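Local atomic coordinates of glia-derived nexin (Homo sapiens, PDB entry 4DY0), a protein that inhibits serine proteases such as thrombin, trypsin and urokinase as a heparin-binding serpin, and promotes neurite extension by blocking thrombin. Residues 18-23 / 371-376; 43-48 / 113-118; 280-285 / 321-326. One frame throughout, in Å; residues are numbered along the deposited sequence.

Interaction 1: 18-23 / 371-376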
# COMPACT_ATOMS: atom_id res chain seq x y z
N GLN A 18 -7.18 6.93 3.25
CA GLN A 18 -7.19 8.23 3.91
C GLN A 18 -5.78 8.68 4.27
O GLN A 18 -5.44 9.85 4.15
CB GLN A 18 -8.06 8.20 5.17
CG GLN A 18 -9.55 8.28 4.88
CD GLN A 18 -10.39 8.12 6.13
OE1 GLN A 18 -11.39 7.39 6.13
NE2 GLN A 18 -10.00 8.80 7.20
N VAL A 19 -4.96 7.72 4.70
CA VAL A 19 -3.57 8.01 4.99
C VAL A 19 -2.86 8.44 3.71
O VAL A 19 -2.18 9.47 3.68
CB VAL A 19 -2.85 6.80 5.61
CG1 VAL A 19 -1.35 7.03 5.67
CG2 VAL A 19 -3.42 6.52 7.01
N PHE A 20 -3.04 7.67 2.64
CA PHE A 20 -2.47 8.05 1.34
C PHE A 20 -2.85 9.48 0.97
O PHE A 20 -1.99 10.26 0.53
CB PHE A 20 -2.93 7.08 0.25
CG PHE A 20 -2.50 7.49 -1.14
CD1 PHE A 20 -1.25 7.11 -1.63
CD2 PHE A 20 -3.33 8.25 -1.95
CE1 PHE A 20 -0.86 7.48 -2.90
CE2 PHE A 20 -2.93 8.63 -3.22
CZ PHE A 20 -1.70 8.24 -3.70
N ASN A 21 -4.12 9.82 1.16
CA ASN A 21 -4.62 11.14 0.79
C ASN A 21 -3.95 12.25 1.58
O ASN A 21 -3.80 13.38 1.10
CB ASN A 21 -6.14 11.21 0.97
CG ASN A 21 -6.88 10.35 -0.02
OD1 ASN A 21 -6.35 10.01 -1.08
ND2 ASN A 21 -8.12 9.99 0.31
N GLN A 22 -3.53 11.93 2.79
CA GLN A 22 -2.82 12.90 3.61
C GLN A 22 -1.43 13.13 3.06
O GLN A 22 -1.03 14.26 2.80
CB GLN A 22 -2.69 12.39 5.03
CG GLN A 22 -3.92 12.59 5.87
CD GLN A 22 -3.60 12.42 7.33
OE1 GLN A 22 -4.24 11.65 8.03
NE2 GLN A 22 -2.56 13.12 7.78
N ILE A 23 -0.70 12.03 2.88
CA ILE A 23 0.69 12.10 2.44
C ILE A 23 0.78 12.84 1.11
O ILE A 23 1.57 13.76 0.94
CB ILE A 23 1.30 10.70 2.30
CG1 ILE A 23 1.23 9.97 3.64
CG2 ILE A 23 2.73 10.80 1.80
CD1 ILE A 23 1.47 8.47 3.55
N LEU A 371 -4.39 -3.46 -2.22
CA LEU A 371 -3.04 -3.84 -1.83
C LEU A 371 -2.03 -2.72 -2.07
O LEU A 371 -1.09 -2.56 -1.30
CB LEU A 371 -2.62 -5.11 -2.59
CG LEU A 371 -3.69 -6.21 -2.61
CD1 LEU A 371 -3.23 -7.41 -3.42
CD2 LEU A 371 -4.07 -6.62 -1.20
N PHE A 372 -2.23 -1.96 -3.14
CA PHE A 372 -1.33 -0.86 -3.48
C PHE A 372 -2.14 0.37 -3.86
O PHE A 372 -3.19 0.27 -4.50
CB PHE A 372 -0.46 -1.21 -4.69
CG PHE A 372 0.70 -2.11 -4.37
CD1 PHE A 372 0.52 -3.48 -4.23
CD2 PHE A 372 1.98 -1.59 -4.27
CE1 PHE A 372 1.59 -4.31 -3.96
CE2 PHE A 372 3.06 -2.42 -4.01
CZ PHE A 372 2.86 -3.78 -3.85
N MET A 373 -1.62 1.52 -3.48
CA MET A 373 -2.11 2.79 -3.98
C MET A 373 -0.90 3.70 -4.20
O MET A 373 -0.07 3.86 -3.31
CB MET A 373 -3.09 3.42 -3.00
CG MET A 373 -3.74 4.69 -3.52
SD MET A 373 -5.06 5.26 -2.44
CE MET A 373 -5.78 6.57 -3.43
N GLY A 374 -0.79 4.27 -5.39
CA GLY A 374 0.38 5.06 -5.71
C GLY A 374 0.13 6.31 -6.52
O GLY A 374 -0.77 6.35 -7.37
N GLN A 375 0.92 7.33 -6.26
CA GLN A 375 0.94 8.48 -7.14
C GLN A 375 2.32 8.54 -7.77
O GLN A 375 3.33 8.64 -7.08
CB GLN A 375 0.59 9.77 -6.38
CG GLN A 375 1.73 10.74 -6.22
CD GLN A 375 1.28 12.10 -5.73
OE1 GLN A 375 0.17 12.54 -6.03
NE2 GLN A 375 2.14 12.78 -4.96
N ILE A 376 2.37 8.44 -9.09
CA ILE A 376 3.64 8.45 -9.79
C ILE A 376 3.83 9.78 -10.52
O ILE A 376 3.13 10.05 -11.50
CB ILE A 376 3.75 7.30 -10.81
CG1 ILE A 376 3.56 5.95 -10.11
CG2 ILE A 376 5.07 7.36 -11.56
CD1 ILE A 376 4.55 5.69 -8.96

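Interaction 2: 43-48 / 113-118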
# COMPACT_ATOMS: atom_id res chain seq x y z
N LEU A 43 -2.42 -1.59 11.95
CA LEU A 43 -3.22 -1.07 13.06
C LEU A 43 -3.81 -2.23 13.87
O LEU A 43 -3.90 -2.15 15.10
CB LEU A 43 -4.33 -0.13 12.55
CG LEU A 43 -3.89 1.21 11.93
CD1 LEU A 43 -5.09 1.97 11.37
CD2 LEU A 43 -3.14 2.08 12.94
N GLY A 44 -4.21 -3.29 13.19
CA GLY A 44 -4.70 -4.49 13.87
C GLY A 44 -3.62 -5.11 14.75
O GLY A 44 -3.86 -5.43 15.92
N MET A 45 -2.43 -5.26 14.19
CA MET A 45 -1.28 -5.75 14.93
C MET A 45 -1.11 -4.98 16.24
O MET A 45 -1.00 -5.59 17.31
CB MET A 45 -0.02 -5.63 14.08
CG MET A 45 0.07 -6.67 12.98
SD MET A 45 1.05 -6.17 11.54
CE MET A 45 2.49 -5.49 12.34
N LEU A 46 -1.11 -3.66 16.16
CA LEU A 46 -0.96 -2.81 17.34
C LEU A 46 -2.17 -2.87 18.28
O LEU A 46 -2.03 -2.69 19.48
CB LEU A 46 -0.71 -1.35 16.93
CG LEU A 46 0.63 -1.06 16.26
CD1 LEU A 46 0.72 0.40 15.86
CD2 LEU A 46 1.77 -1.42 17.20
N GLN A 47 -3.35 -3.12 17.73
CA GLN A 47 -4.54 -3.17 18.56
C GLN A 47 -4.47 -4.37 19.51
O GLN A 47 -4.97 -4.32 20.63
CB GLN A 47 -5.81 -3.23 17.71
CG GLN A 47 -6.98 -2.50 18.34
CD GLN A 47 -8.31 -2.95 17.79
OE1 GLN A 47 -8.82 -4.01 18.15
NE2 GLN A 47 -8.90 -2.13 16.92
N LEU A 48 -3.84 -5.44 19.04
CA LEU A 48 -3.64 -6.65 19.82
C LEU A 48 -2.92 -6.40 21.14
O LEU A 48 -3.10 -7.15 22.10
CB LEU A 48 -2.85 -7.68 19.00
CG LEU A 48 -3.57 -8.86 18.35
CD1 LEU A 48 -5.07 -8.65 18.20
CD2 LEU A 48 -2.93 -9.19 17.00
N ASP A 113 -0.91 -15.61 13.91
CA ASP A 113 -2.11 -16.24 13.37
C ASP A 113 -2.90 -15.32 12.44
O ASP A 113 -3.18 -15.66 11.30
CB ASP A 113 -3.00 -16.73 14.52
CG ASP A 113 -4.21 -17.51 14.04
OD1 ASP A 113 -5.33 -17.23 14.51
OD2 ASP A 113 -4.03 -18.41 13.18
N VAL A 114 -3.25 -14.14 12.94
CA VAL A 114 -4.15 -13.24 12.22
C VAL A 114 -3.48 -12.39 11.13
O VAL A 114 -4.06 -12.18 10.06
CB VAL A 114 -4.91 -12.31 13.18
CG1 VAL A 114 -5.74 -11.30 12.40
CG2 VAL A 114 -5.79 -13.12 14.12
N PHE A 115 -2.28 -11.90 11.41
CA PHE A 115 -1.63 -10.93 10.52
C PHE A 115 -0.32 -11.41 9.91
O PHE A 115 0.40 -10.64 9.28
CB PHE A 115 -1.39 -9.60 11.26
CG PHE A 115 -2.65 -8.95 11.77
CD1 PHE A 115 -3.56 -8.38 10.89
CD2 PHE A 115 -2.92 -8.91 13.12
CE1 PHE A 115 -4.72 -7.78 11.35
CE2 PHE A 115 -4.08 -8.31 13.60
CZ PHE A 115 -4.98 -7.75 12.71
N GLN A 116 -0.02 -12.70 10.09
CA GLN A 116 1.26 -13.25 9.66
C GLN A 116 2.37 -12.27 10.06
O GLN A 116 3.25 -11.96 9.27
CB GLN A 116 1.29 -13.50 8.15
CG GLN A 116 0.10 -14.29 7.63
CD GLN A 116 -1.18 -13.48 7.61
OE1 GLN A 116 -2.28 -14.01 7.79
NE2 GLN A 116 -1.05 -12.17 7.40
N CYS A 117 2.28 -11.79 11.29
CA CYS A 117 3.22 -10.81 11.81
C CYS A 117 4.16 -11.47 12.81
O CYS A 117 3.72 -12.17 13.73
CB CYS A 117 2.47 -9.67 12.48
SG CYS A 117 3.53 -8.41 13.22
N GLU A 118 5.45 -11.25 12.62
CA GLU A 118 6.44 -11.79 13.53
C GLU A 118 6.81 -10.76 14.57
O GLU A 118 7.12 -9.61 14.24
CB GLU A 118 7.68 -12.24 12.76
CG GLU A 118 7.40 -13.22 11.64
CD GLU A 118 8.54 -14.19 11.42
OE1 GLU A 118 8.42 -15.06 10.54
OE2 GLU A 118 9.56 -14.07 12.14

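Interaction 3: 280-285 / 321-326. With SO4 (sulfate ion), chain D.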
# COMPACT_ATOMS: atom_id res chain seq x y z
N VAL A 280 8.53 2.32 -6.13
CA VAL A 280 8.95 1.98 -4.78
C VAL A 280 9.03 3.21 -3.87
O VAL A 280 9.58 4.24 -4.25
CB VAL A 280 10.31 1.25 -4.78
CG1 VAL A 280 11.33 2.05 -5.58
CG2 VAL A 280 10.79 1.03 -3.35
N ALA A 281 8.47 3.09 -2.67
CA ALA A 281 8.51 4.17 -1.70
C ALA A 281 8.45 3.64 -0.28
O ALA A 281 7.84 2.60 -0.01
CB ALA A 281 7.38 5.15 -1.95
N GLN A 282 9.09 4.36 0.63
CA GLN A 282 9.01 4.04 2.04
C GLN A 282 8.44 5.24 2.77
O GLN A 282 8.58 6.37 2.32
CB GLN A 282 10.38 3.69 2.61
CG GLN A 282 10.37 3.43 4.10
CD GLN A 282 11.76 3.38 4.70
OE1 GLN A 282 12.64 2.68 4.20
NE2 GLN A 282 11.97 4.13 5.78
N THR A 283 7.80 5.01 3.90
CA THR A 283 7.22 6.10 4.64
C THR A 283 7.02 5.74 6.10
O THR A 283 6.83 4.57 6.44
CB THR A 283 5.87 6.53 4.02
OG1 THR A 283 5.61 7.89 4.34
CG2 THR A 283 4.74 5.66 4.54
N ASP A 284 7.08 6.74 6.96
CA ASP A 284 6.76 6.58 8.37
C ASP A 284 5.30 6.98 8.55
O ASP A 284 4.93 8.12 8.29
CB ASP A 284 7.67 7.45 9.22
CG ASP A 284 7.51 7.19 10.71
OD1 ASP A 284 6.66 6.36 11.08
OD2 ASP A 284 8.24 7.82 11.50
N LEU A 285 4.48 6.04 9.00
CA LEU A 285 3.03 6.27 9.11
C LEU A 285 2.63 7.12 10.31
O LEU A 285 1.48 7.53 10.42
CB LEU A 285 2.30 4.93 9.15
CG LEU A 285 1.84 4.33 7.81
CD1 LEU A 285 2.62 4.91 6.65
CD2 LEU A 285 1.93 2.81 7.84
N LEU A 321 7.00 1.79 9.90
CA LEU A 321 7.58 1.91 8.56
C LEU A 321 6.93 0.97 7.55
O LEU A 321 6.86 -0.24 7.77
CB LEU A 321 9.07 1.63 8.61
CG LEU A 321 9.84 2.46 9.64
CD1 LEU A 321 11.25 1.93 9.80
CD2 LEU A 321 9.85 3.93 9.25
N GLN A 322 6.46 1.55 6.45
CA GLN A 322 5.93 0.77 5.35
C GLN A 322 6.74 1.02 4.09
O GLN A 322 7.01 2.17 3.73
CB GLN A 322 4.47 1.11 5.10
CG GLN A 322 3.87 0.36 3.91
CD GLN A 322 2.39 0.63 3.74
OE1 GLN A 322 1.99 1.60 3.10
NE2 GLN A 322 1.56 -0.25 4.31
N LYS A 323 7.15 -0.05 3.42
CA LYS A 323 7.81 0.06 2.13
C LYS A 323 7.06 -0.77 1.11
O LYS A 323 6.80 -1.95 1.33
CB LYS A 323 9.27 -0.38 2.23
CG LYS A 323 10.10 -0.04 1.01
CD LYS A 323 11.57 0.10 1.38
CE LYS A 323 12.42 0.42 0.16
NZ LYS A 323 13.80 0.81 0.56
N ALA A 324 6.71 -0.15 -0.01
CA ALA A 324 5.94 -0.81 -1.05
C ALA A 324 6.72 -0.76 -2.35
O ALA A 324 7.31 0.27 -2.68
CB ALA A 324 4.57 -0.16 -1.20
N LYS A 325 6.72 -1.87 -3.07
CA LYS A 325 7.50 -1.97 -4.29
C LYS A 325 6.78 -2.83 -5.33
O LYS A 325 6.49 -3.99 -5.08
CB LYS A 325 8.88 -2.55 -3.98
CG LYS A 325 9.79 -2.75 -5.18
CD LYS A 325 11.23 -2.97 -4.73
CE LYS A 325 12.14 -3.28 -5.89
NZ LYS A 325 13.56 -3.37 -5.45
N ILE A 326 6.49 -2.23 -6.47
CA ILE A 326 5.84 -2.95 -7.56
C ILE A 326 6.61 -2.72 -8.87
O ILE A 326 6.99 -1.60 -9.19
CB ILE A 326 4.38 -2.50 -7.75
CG1 ILE A 326 3.72 -3.28 -8.89
CG2 ILE A 326 4.30 -1.01 -8.01
CD1 ILE A 326 2.32 -2.83 -9.22
S SO4 D . 15.35 -1.60 -2.08
O1 SO4 D . 15.90 -1.47 -3.45
O2 SO4 D . 14.25 -0.63 -1.90
O3 SO4 D . 14.84 -2.97 -1.88
O4 SO4 D . 16.42 -1.31 -1.09

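Interaction 1: 18-23 / 371-376
Phe20 of the N-terminal helix and Met373 of the last strand of the serpin fold make the tight centre of this buried contact, a Met-aromatic pair in which the thioether chain lies across the ring. Phe20 drops its ring from the helix toward the strand because its CG stands anti to the backbone N (chi1 174°). Met373, extended along its whole length, sets CG 3.7 Å from the ring centroid, only 5° off the normal, so this methylene C-H addresses the face as a CH-pi contact. SD then runs obliquely outward, 4.0 Å from the same centroid, and the methyl closes over the rim, with Met373 CE 3.3 Å from Phe20 CD2. The far end of the ring is held more loosely: Phe20 CZ is 3.8 Å from both Gln375 N, which lies in the ring plane at the edge, and Gln375 CB. The amide of Gln375 turns elsewhere, giving its NE2 to Asp30 O. Asn21 is a marginal partner, its OD1 4.2 Å from Met373 CE, while its ND2 binds Ile253 O. On the outer side of the helix Gln18 points away from the strand and is exposed. Helix and strand run nearly parallel, 16° apart, with axes 9.7 Å from each other, a single layer of side chains filling the gap. Ile32 and Ile34 of strand 32-34 and Leu359 of strand 358-364 also meet Phe20, while Met373 packs on Phe361, so helix 5-26 is seated across three neighbouring strands.

Interaction 2: 43-48 / 113-118
Where Gly44 and Met45 meet Phe115 and Cys117, helix 36-47 of the serpin fold backs onto the turn between helix 105-115 and edge strand 117-121. Gln116 makes that turn with a positive phi of 44°. The Phe115 ring is the wedge, clamped on both faces. Met45 N lies 3.5 Å above one face, offset toward the rim, and Val114 CG1 covers the centre of the opposite face. At Gly44, which has no side chain, the ring comes right up to the backbone, with Gly44 C 3.4 Å from Phe115 CE2 and Gly44 CA 3.5 Å from Phe115 CZ. Leu48 closes the edge, its CD2 in the ring plane and 3.7 Å from Phe115 CE2. With an alanine here in place of Phe115, the Gly44-Met45 backbone would probably face a gap, and Leu48 CD2 would lose its contact at the ring edge. Asn77 of helix 70-81 touches Phe115 too and binds Val114 O through ND2; in heparin-binding relatives such as antithrombin the corresponding helix carries the heparin site, and here a bound heparin sugar lies about 11 Å from the Phe115 side chain. Met45 crosses the ring obliquely, its CG 3.7 Å from Phe115 CB. A bend about the CG-SD bond (chi3 46°) carries the methyl to the cysteine, with Met45 CE only 3.2 Å from Cys117 SG.

Interaction 3: 280-285 / 321-326
Ala281 and Ala324, with Thr283 and Gln322, are the hydrogen-bonded pairs of an antiparallel ladder in the central sheet A of the serpin fold. Ala281 N to Ala324 O and Ala324 N to Ala281 O both span 3.0 Å, and the Thr283-Gln322 pair repeats the exchange; Thr283 N makes the most bent of the four bonds (142° at the hydrogen), meeting Gln322 O in the carbonyl plane. Val280, Gln282, Asp284, Leu321, Lys323 and Lys325 line one face. Lys323 runs fully extended over it toward Val280: its CB is 4.0 Å from Ala281 O, CG lies 3.6 Å from the same Ala281 O, CD passes 4.0 Å from Gln282 CB, and CE reaches Val280 CG2 at 3.9 Å. At the tip, Lys323 NZ makes a weak bond of 2.9 Å to sulfate O2 and binds the carbonyls of Asp147 and Asn148; the ion, probably from the crystallisation liquor, also accepts from Asp147 N, and Lys325 NZ, bonded to Met145 O, stands near it. At the ladder's end the Asp284 carboxylate holds the turn, OD1 taking Ile320 N and Lys286 N at the start of helix 286-291 and OD2 meeting His319 ND1. The other face carries Ala281, Thr283, Gln322 and Ala324 against strand 32-34, and there the buried amide of Gln322 is satisfied at both ends, OE1 by Ser35 N and NE2 by Asn166 OD1, while Gln322 CB meets Leu285 CD2 at 4.1 Å.

Interactions 1 and 3 are neighbours, their centres about 10 Å apart: Phe372 lies against Ala324, Lys325 and Ile326, and Ile23 approaches Thr283. Interaction 2 stands apart, its centre about 21 Å from interaction 1 and 18 Å from interaction 3, yet its strand 117-121 pairs with 90-97 and that with 162-170, in the same sheet A as the ladder of interaction 3. Along the chain helix 5-26 comes first, then interaction 2, interaction 3 and finally strand 369-376, so interaction 1 joins the two ends of the fold. Strand 319-328 pairs in parallel with 162-170, and serpins insert the cleaved reactive loop between these two; their pairing fits the native, uninserted state.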